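Local coordinates for protein acetyl xylan esterase (Paenibacillus sp. R4, PDB 6AGQ) that hydrolyses acetyl ester groups, probably those of acetylated xylan and related sugars, as a cold-active esterase of the alpha/beta-hydrolase clan, at residues R296-Y301 / P307-A312; L89-G94 / P102-Q107; A131-G136 / M142-L147. All coordinates share one frame; numbering follows the deposited sequence.

Contact 1. Residues R296-Y301 / P307-A312; sequences RLYHDY and PFHEEA
The phenyl ring of F308 turns its edge toward the faces of Y298 and Y301, making a T-shaped pair with each. Its CE1 stands over the centre of the Y298 ring, 3.5 Å above the plane, the planes inclined at 60°. CZ lies over a face of Y301; the Y301 OH, at the edge of the F308 ring and 3.2 Å from its CE2, is hydrogen-bonded to R234 O of the second subunit. The phenolic end of Y298 runs on to H309, OH and ND1 hydrogen-bonded at 2.9 Å, each in the plane of the other's ring. H309 has CG anti to its backbone N (chi1 -164°), which brings ND1 there. A phenylalanine in place of Y298 would keep the ring face but would probably leave ND1 of H309 without its hydroxyl partner. R296 crosses H309 at about a right angle, its CG at the ring edge, 3.9 Å from CE1 of H309; its NH2 reaches A312 O through a water and pairs with E294. The cluster ties strand 293-298, one of two outermost in the sheet within this chain, and the type I turn after it to the segment entering helix 309-320, with strand 265-271 alongside.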
# COMPACT_ATOMS: atom_id res chain seq x y z
N ARG A 296 16.83 -0.49 -27.62
CA ARG A 296 16.59 0.80 -26.97
C ARG A 296 16.43 0.54 -25.45
O ARG A 296 15.57 -0.21 -25.05
CB ARG A 296 15.35 1.48 -27.52
CG ARG A 296 15.34 1.79 -29.01
CD ARG A 296 16.37 2.83 -29.44
NE ARG A 296 16.45 3.03 -30.90
CZ ARG A 296 17.26 2.37 -31.74
NH1 ARG A 296 18.13 1.45 -31.29
NH2 ARG A 296 17.23 2.64 -33.06
N LEU A 297 17.27 1.16 -24.62
CA LEU A 297 17.24 1.05 -23.13
C LEU A 297 16.59 2.27 -22.55
O LEU A 297 17.12 3.38 -22.66
CB LEU A 297 18.66 0.94 -22.59
CG LEU A 297 19.58 -0.05 -23.33
CD1 LEU A 297 21.04 0.15 -22.95
CD2 LEU A 297 19.12 -1.44 -22.98
N TYR A 298 15.39 2.11 -22.01
CA TYR A 298 14.67 3.15 -21.29
C TYR A 298 14.97 2.96 -19.79
O TYR A 298 14.35 2.13 -19.09
CB TYR A 298 13.19 3.09 -21.68
CG TYR A 298 13.02 3.25 -23.17
CD1 TYR A 298 13.55 4.37 -23.83
CD2 TYR A 298 12.33 2.32 -23.94
CE1 TYR A 298 13.42 4.54 -25.22
CE2 TYR A 298 12.19 2.50 -25.34
CZ TYR A 298 12.75 3.61 -25.97
OH TYR A 298 12.67 3.79 -27.33
N HIS A 299 15.93 3.75 -19.29
CA HIS A 299 16.47 3.58 -17.91
C HIS A 299 15.45 3.69 -16.73
O HIS A 299 15.51 2.87 -15.78
CB HIS A 299 17.67 4.52 -17.67
CG HIS A 299 18.86 4.24 -18.55
ND1 HIS A 299 18.86 4.48 -19.92
CD2 HIS A 299 20.10 3.76 -18.26
CE1 HIS A 299 20.04 4.15 -20.43
NE2 HIS A 299 20.80 3.70 -19.45
N ASP A 300 14.52 4.66 -16.80
CA ASP A 300 13.58 4.98 -15.70
C ASP A 300 12.11 4.55 -15.91
O ASP A 300 11.18 5.09 -15.28
CB ASP A 300 13.61 6.51 -15.48
CG ASP A 300 15.03 7.03 -15.47
OD1 ASP A 300 15.73 6.65 -14.51
OD2 ASP A 300 15.45 7.73 -16.45
N TYR A 301 11.91 3.59 -16.79
CA TYR A 301 10.58 3.09 -17.12
C TYR A 301 10.47 1.63 -16.66
O TYR A 301 11.43 0.83 -16.73
CB TYR A 301 10.31 3.22 -18.64
CG TYR A 301 9.89 4.61 -19.03
CD1 TYR A 301 10.85 5.60 -19.30
CD2 TYR A 301 8.53 4.97 -19.10
CE1 TYR A 301 10.47 6.90 -19.64
CE2 TYR A 301 8.16 6.26 -19.43
CZ TYR A 301 9.12 7.21 -19.67
OH TYR A 301 8.76 8.47 -20.00
N PRO A 307 5.45 6.04 -25.03
CA PRO A 307 5.03 6.96 -26.14
C PRO A 307 6.10 7.27 -27.20
O PRO A 307 5.81 7.23 -28.38
CB PRO A 307 4.59 8.25 -25.39
CG PRO A 307 4.48 7.90 -23.93
CD PRO A 307 4.89 6.45 -23.72
N PHE A 308 7.31 7.56 -26.74
CA PHE A 308 8.58 7.72 -27.56
C PHE A 308 9.02 6.53 -28.41
O PHE A 308 9.78 6.72 -29.38
CB PHE A 308 9.79 8.04 -26.66
CG PHE A 308 9.70 7.37 -25.30
CD1 PHE A 308 10.18 6.08 -25.10
CD2 PHE A 308 9.04 8.01 -24.25
CE1 PHE A 308 10.06 5.45 -23.85
CE2 PHE A 308 8.89 7.38 -23.02
CZ PHE A 308 9.41 6.10 -22.82
N HIS A 309 8.58 5.31 -28.05
CA HIS A 309 9.08 4.13 -28.77
C HIS A 309 8.48 4.01 -30.16
O HIS A 309 9.12 3.48 -31.06
CB HIS A 309 8.87 2.81 -28.00
CG HIS A 309 9.71 1.71 -28.56
ND1 HIS A 309 11.09 1.80 -28.65
CD2 HIS A 309 9.38 0.52 -29.14
CE1 HIS A 309 11.57 0.72 -29.26
NE2 HIS A 309 10.55 -0.06 -29.58
N GLU A 310 7.28 4.56 -30.33
CA GLU A 310 6.54 4.42 -31.57
C GLU A 310 7.33 5.00 -32.73
O GLU A 310 7.51 4.35 -33.76
CB GLU A 310 5.16 5.07 -31.43
CG GLU A 310 4.10 4.35 -32.23
CD GLU A 310 3.60 3.06 -31.57
OE1 GLU A 310 4.31 2.48 -30.71
OE2 GLU A 310 2.48 2.62 -31.91
N GLU A 311 7.82 6.22 -32.52
CA GLU A 311 8.74 6.86 -33.42
C GLU A 311 10.01 6.05 -33.69
O GLU A 311 10.50 6.05 -34.79
CB GLU A 311 9.18 8.21 -32.84
CG GLU A 311 10.04 9.06 -33.80
CD GLU A 311 10.31 10.48 -33.29
OE1 GLU A 311 11.47 10.95 -33.50
OE2 GLU A 311 9.37 11.12 -32.71
N ALA A 312 10.60 5.47 -32.66
CA ALA A 312 11.82 4.69 -32.82
C ALA A 312 11.56 3.49 -33.80
O ALA A 312 12.42 3.14 -34.60
CB ALA A 312 12.28 4.19 -31.45
O HOH W 1 15.13 3.48 -34.63

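Contact 2. Residues L89-G94 / P102-Q107; sequences LVKYHG and PNELLQ
K91 and E104 meet in a salt bridge whose hydrogen bond is weak: NZ of K91 is 3.2 Å from OE1 of E104, the two side chains crossing at about a right angle. Water reinforces the pair. One molecule links the same two atoms, 2.7 Å from NZ of K91, while a second joins NZ to the backbone O of E104, so the ammonium group is held by the carboxylate and two waters. In the lysine a chi1 of 175° sends the chain out beside the carbonyl carbon, and the later torsions keep it extended, carrying NZ from the strand across to the glutamate. Lower down, its CD packs against CD2 of L105 at 4.2 Å. In the next shell, Q107 NE2 makes a weak bond to E104 O, and L105 N bonds to P102 O at 2.9 Å, fixing the turn on which E104 sits. On the strand side, K91 pairs through its backbone with L116, and L105 packs on A117 of that neighbouring strand. Just beyond, the H93 ring is set by ND1 donating to G94 O at 2.7 Å, 5° from the ring plane, and H93 O accepts from NE2 of Q186, a residue within the probable nucleophile elbow. The arrangement belongs to a beta-alpha-beta unit, strand 86-92, helix 106-110 and strand 114-118, of the alpha/beta-hydrolase fold.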
# COMPACT_ATOMS: atom_id res chain seq x y z
N LEU A 89 2.94 -5.41 -41.45
CA LEU A 89 3.26 -5.53 -40.05
C LEU A 89 2.21 -6.41 -39.34
O LEU A 89 0.97 -6.23 -39.45
CB LEU A 89 3.34 -4.14 -39.46
CG LEU A 89 3.95 -4.08 -38.07
CD1 LEU A 89 4.78 -2.83 -37.95
CD2 LEU A 89 2.89 -4.17 -36.98
N VAL A 90 2.70 -7.39 -38.60
CA VAL A 90 1.80 -8.23 -37.77
C VAL A 90 2.05 -7.90 -36.33
O VAL A 90 3.20 -8.02 -35.80
CB VAL A 90 2.02 -9.74 -38.10
CG1 VAL A 90 1.18 -10.62 -37.20
CG2 VAL A 90 1.64 -10.04 -39.56
N LYS A 91 0.98 -7.46 -35.69
CA LYS A 91 0.99 -7.10 -34.29
C LYS A 91 0.36 -8.21 -33.38
O LYS A 91 -0.74 -8.69 -33.62
CB LYS A 91 0.21 -5.80 -34.11
CG LYS A 91 0.03 -5.36 -32.69
CD LYS A 91 -0.47 -3.93 -32.57
CE LYS A 91 -0.57 -3.55 -31.10
NZ LYS A 91 -1.30 -2.25 -30.96
N TYR A 92 1.03 -8.53 -32.29
CA TYR A 92 0.54 -9.52 -31.30
C TYR A 92 0.39 -8.81 -29.98
O TYR A 92 1.13 -7.89 -29.68
CB TYR A 92 1.54 -10.63 -31.17
CG TYR A 92 1.89 -11.41 -32.43
CD1 TYR A 92 0.94 -12.06 -33.14
CD2 TYR A 92 3.20 -11.52 -32.88
CE1 TYR A 92 1.25 -12.79 -34.27
CE2 TYR A 92 3.52 -12.26 -33.98
CZ TYR A 92 2.52 -12.89 -34.69
OH TYR A 92 2.82 -13.62 -35.83
N HIS A 93 -0.55 -9.21 -29.15
CA HIS A 93 -0.98 -8.35 -28.07
C HIS A 93 -0.54 -8.94 -26.73
O HIS A 93 -0.13 -10.07 -26.64
CB HIS A 93 -2.49 -8.10 -28.11
CG HIS A 93 -3.29 -9.32 -27.79
ND1 HIS A 93 -3.38 -9.85 -26.51
CD2 HIS A 93 -4.11 -10.06 -28.58
CE1 HIS A 93 -4.19 -10.90 -26.54
NE2 HIS A 93 -4.63 -11.05 -27.79
N GLY A 94 -0.65 -8.10 -25.73
CA GLY A 94 -0.26 -8.40 -24.35
C GLY A 94 -1.17 -9.33 -23.59
O GLY A 94 -2.25 -9.69 -24.01
N PRO A 102 -9.19 -0.73 -34.68
CA PRO A 102 -8.45 -0.51 -35.93
C PRO A 102 -7.65 0.80 -36.01
O PRO A 102 -6.62 0.84 -36.68
CB PRO A 102 -9.56 -0.52 -37.00
CG PRO A 102 -10.75 -1.16 -36.35
CD PRO A 102 -10.64 -0.93 -34.89
N ASN A 103 -8.10 1.86 -35.32
CA ASN A 103 -7.33 3.15 -35.34
C ASN A 103 -5.87 3.02 -34.83
O ASN A 103 -5.03 3.82 -35.19
CB ASN A 103 -8.05 4.25 -34.52
CG ASN A 103 -8.16 3.88 -33.04
OD1 ASN A 103 -8.94 3.04 -32.69
ND2 ASN A 103 -7.31 4.45 -32.22
N GLU A 104 -5.59 2.01 -34.01
CA GLU A 104 -4.24 1.72 -33.56
C GLU A 104 -3.33 1.15 -34.62
O GLU A 104 -2.14 0.99 -34.37
CB GLU A 104 -4.28 0.69 -32.43
CG GLU A 104 -5.07 1.07 -31.18
CD GLU A 104 -5.08 -0.09 -30.19
OE1 GLU A 104 -4.08 -0.86 -30.19
OE2 GLU A 104 -6.08 -0.25 -29.44
N LEU A 105 -3.85 0.76 -35.77
CA LEU A 105 -3.03 0.32 -36.88
C LEU A 105 -2.86 1.42 -37.96
O LEU A 105 -2.12 1.24 -38.92
CB LEU A 105 -3.66 -0.91 -37.50
CG LEU A 105 -3.93 -2.07 -36.53
CD1 LEU A 105 -4.62 -3.26 -37.21
CD2 LEU A 105 -2.60 -2.52 -35.91
N LEU A 106 -3.52 2.56 -37.78
CA LEU A 106 -3.40 3.70 -38.72
C LEU A 106 -1.98 4.18 -39.09
O LEU A 106 -1.68 4.48 -40.23
CB LEU A 106 -4.21 4.90 -38.17
CG LEU A 106 -3.95 6.25 -38.83
CD1 LEU A 106 -4.31 6.25 -40.33
CD2 LEU A 106 -4.74 7.30 -38.05
N GLN A 107 -1.19 4.43 -38.09
CA GLN A 107 0.21 4.77 -38.22
C GLN A 107 0.91 3.94 -39.28
O GLN A 107 1.59 4.50 -40.14
CB GLN A 107 0.98 4.57 -36.93
CG GLN A 107 0.16 4.14 -35.71
CD GLN A 107 1.05 3.75 -34.56
OE1 GLN A 107 2.21 4.16 -34.49
NE2 GLN A 107 0.51 2.95 -33.64
O HOH W 2 -3.78 -3.20 -31.58
O HOH W 3 0.19 -0.54 -33.01

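Contact 3. Residues A131-G136 / M142-L147; sequences AEYPQG and MTLGIL
L144 sits on the face of Y133 at the corner of a type II beta turn, T143 to I146, within the long loop between strand 114-118 and helix 153-170. The apolar part is a CH-pi contact: CB of L144 lies 3.7 Å from the Y133 ring centroid, only 5° off the ring normal. CD1 of L144 lies over the rim of the same face, 3.8 Å from CE2 of Y133. With CG anti to the carbonyl carbon (chi1 -50°), the tyrosine ring stands beside its own backbone N, with the carbonyl carbon of A131 behind the opposite face. Its hydroxyl is bonded to D129. G145 takes the third place of the turn with positive phi (71°), and its CA passes CD of P134 at 4.4 Å. More loosely, L147 CD1 approaches the amide of Q135; beyond it, W232 of helix 226-236 receives T143, I146 and L147. Polar links across the contact run through water, with no direct hydrogen bond between the two segments. One water lies 2.8 Å from G136 O; its leg to T143 O is suspiciously short and doubtful. Another accepts from G145 N at 3.0 Å and donates to Q135 O, also at 3.0 Å.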
# COMPACT_ATOMS: atom_id res chain seq x y z
N ALA A 131 -8.77 -25.89 -27.30
CA ALA A 131 -7.86 -26.98 -26.97
C ALA A 131 -8.28 -27.52 -25.62
O ALA A 131 -8.93 -26.81 -24.87
CB ALA A 131 -6.43 -26.54 -26.95
N GLU A 132 -7.95 -28.79 -25.35
CA GLU A 132 -8.33 -29.50 -24.13
C GLU A 132 -7.07 -29.74 -23.37
O GLU A 132 -6.04 -30.04 -24.01
CB GLU A 132 -9.01 -30.86 -24.47
CG GLU A 132 -10.39 -30.68 -25.14
CD GLU A 132 -11.41 -29.90 -24.26
OE1 GLU A 132 -12.46 -29.44 -24.77
OE2 GLU A 132 -11.17 -29.72 -23.05
N TYR A 133 -7.16 -29.61 -22.03
CA TYR A 133 -6.03 -29.77 -21.16
C TYR A 133 -6.30 -30.96 -20.16
O TYR A 133 -7.45 -31.22 -19.78
CB TYR A 133 -5.67 -28.45 -20.47
CG TYR A 133 -5.54 -27.29 -21.44
CD1 TYR A 133 -4.42 -27.16 -22.22
CD2 TYR A 133 -6.58 -26.36 -21.61
CE1 TYR A 133 -4.32 -26.17 -23.13
CE2 TYR A 133 -6.46 -25.32 -22.53
CZ TYR A 133 -5.33 -25.24 -23.31
OH TYR A 133 -5.15 -24.23 -24.26
N PRO A 134 -5.25 -31.74 -19.81
CA PRO A 134 -5.49 -32.86 -18.88
C PRO A 134 -5.89 -32.49 -17.47
O PRO A 134 -6.39 -33.37 -16.75
CB PRO A 134 -4.15 -33.64 -18.86
CG PRO A 134 -3.14 -32.79 -19.58
CD PRO A 134 -3.86 -31.68 -20.30
N GLN A 135 -5.65 -31.27 -17.03
CA GLN A 135 -5.94 -30.92 -15.64
C GLN A 135 -6.47 -29.53 -15.64
O GLN A 135 -6.52 -28.86 -16.68
CB GLN A 135 -4.66 -30.98 -14.77
CG GLN A 135 -3.90 -32.33 -14.79
CD GLN A 135 -2.81 -32.52 -13.69
OE1 GLN A 135 -2.42 -31.60 -12.96
NE2 GLN A 135 -2.32 -33.76 -13.58
N GLY A 136 -6.81 -29.03 -14.45
CA GLY A 136 -7.10 -27.62 -14.32
C GLY A 136 -5.89 -26.69 -14.30
O GLY A 136 -4.77 -27.02 -14.78
N MET A 142 -1.14 -19.48 -18.34
CA MET A 142 0.29 -19.94 -18.27
C MET A 142 0.49 -21.39 -17.80
O MET A 142 1.57 -21.97 -18.03
CB MET A 142 1.09 -19.12 -17.24
CG MET A 142 1.24 -17.64 -17.45
SD MET A 142 1.98 -17.27 -19.05
CE MET A 142 3.66 -17.79 -18.65
N THR A 143 -0.47 -21.93 -17.05
CA THR A 143 -0.31 -23.29 -16.43
C THR A 143 -1.16 -24.39 -17.09
O THR A 143 -1.11 -25.54 -16.71
CB THR A 143 -0.61 -23.22 -14.93
OG1 THR A 143 -2.00 -22.93 -14.76
CG2 THR A 143 0.16 -22.12 -14.28
N LEU A 144 -1.91 -24.03 -18.12
CA LEU A 144 -2.74 -25.03 -18.83
C LEU A 144 -1.85 -25.96 -19.64
O LEU A 144 -1.09 -25.50 -20.50
CB LEU A 144 -3.75 -24.38 -19.70
CG LEU A 144 -4.75 -23.54 -18.93
CD1 LEU A 144 -5.53 -22.75 -19.94
CD2 LEU A 144 -5.68 -24.43 -18.10
N GLY A 145 -1.91 -27.25 -19.28
CA GLY A 145 -1.11 -28.29 -19.95
C GLY A 145 0.38 -28.21 -19.67
O GLY A 145 1.20 -28.69 -20.47
N ILE A 146 0.74 -27.65 -18.52
CA ILE A 146 2.14 -27.36 -18.20
C ILE A 146 3.05 -28.57 -18.02
O ILE A 146 4.28 -28.46 -18.19
CB ILE A 146 2.30 -26.40 -17.03
CG1 ILE A 146 3.69 -25.72 -17.09
CG2 ILE A 146 2.02 -27.08 -15.70
CD1 ILE A 146 3.74 -24.48 -16.24
N LEU A 147 2.46 -29.74 -17.73
CA LEU A 147 3.23 -30.98 -17.63
C LEU A 147 3.65 -31.71 -18.90
O LEU A 147 4.46 -32.63 -18.83
CB LEU A 147 2.55 -31.93 -16.66
CG LEU A 147 2.49 -31.32 -15.24
CD1 LEU A 147 1.74 -32.28 -14.31
CD2 LEU A 147 3.88 -30.97 -14.67
O HOH W 4 -3.63 -28.78 -17.40
O HOH W 5 -2.01 -26.76 -14.66

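How the contacts relate
Along the chain the order is contact 2, contact 3, contact 1, each closing before the next opens. Contacts 1 and 2 reach the same mixed sheet, contact 1 at outer strand 293-298 and contact 2 at inner strand 86-92; their centres are 18 Å apart, and a probable hydrogen bond between E310 OE2 and Q107 NE2 (2.6 Å) joins them. Both also face the third subunit. Contact 3 lies across the chain's centre, about 36 Å from contact 1 and 29 Å from contact 2 between centres, facing the fourth subunit. Contacts 1 and 2 thus join the sheet to the segments leading into helices 309-320 and 106-110, while contact 3 packs two parts of one loop together.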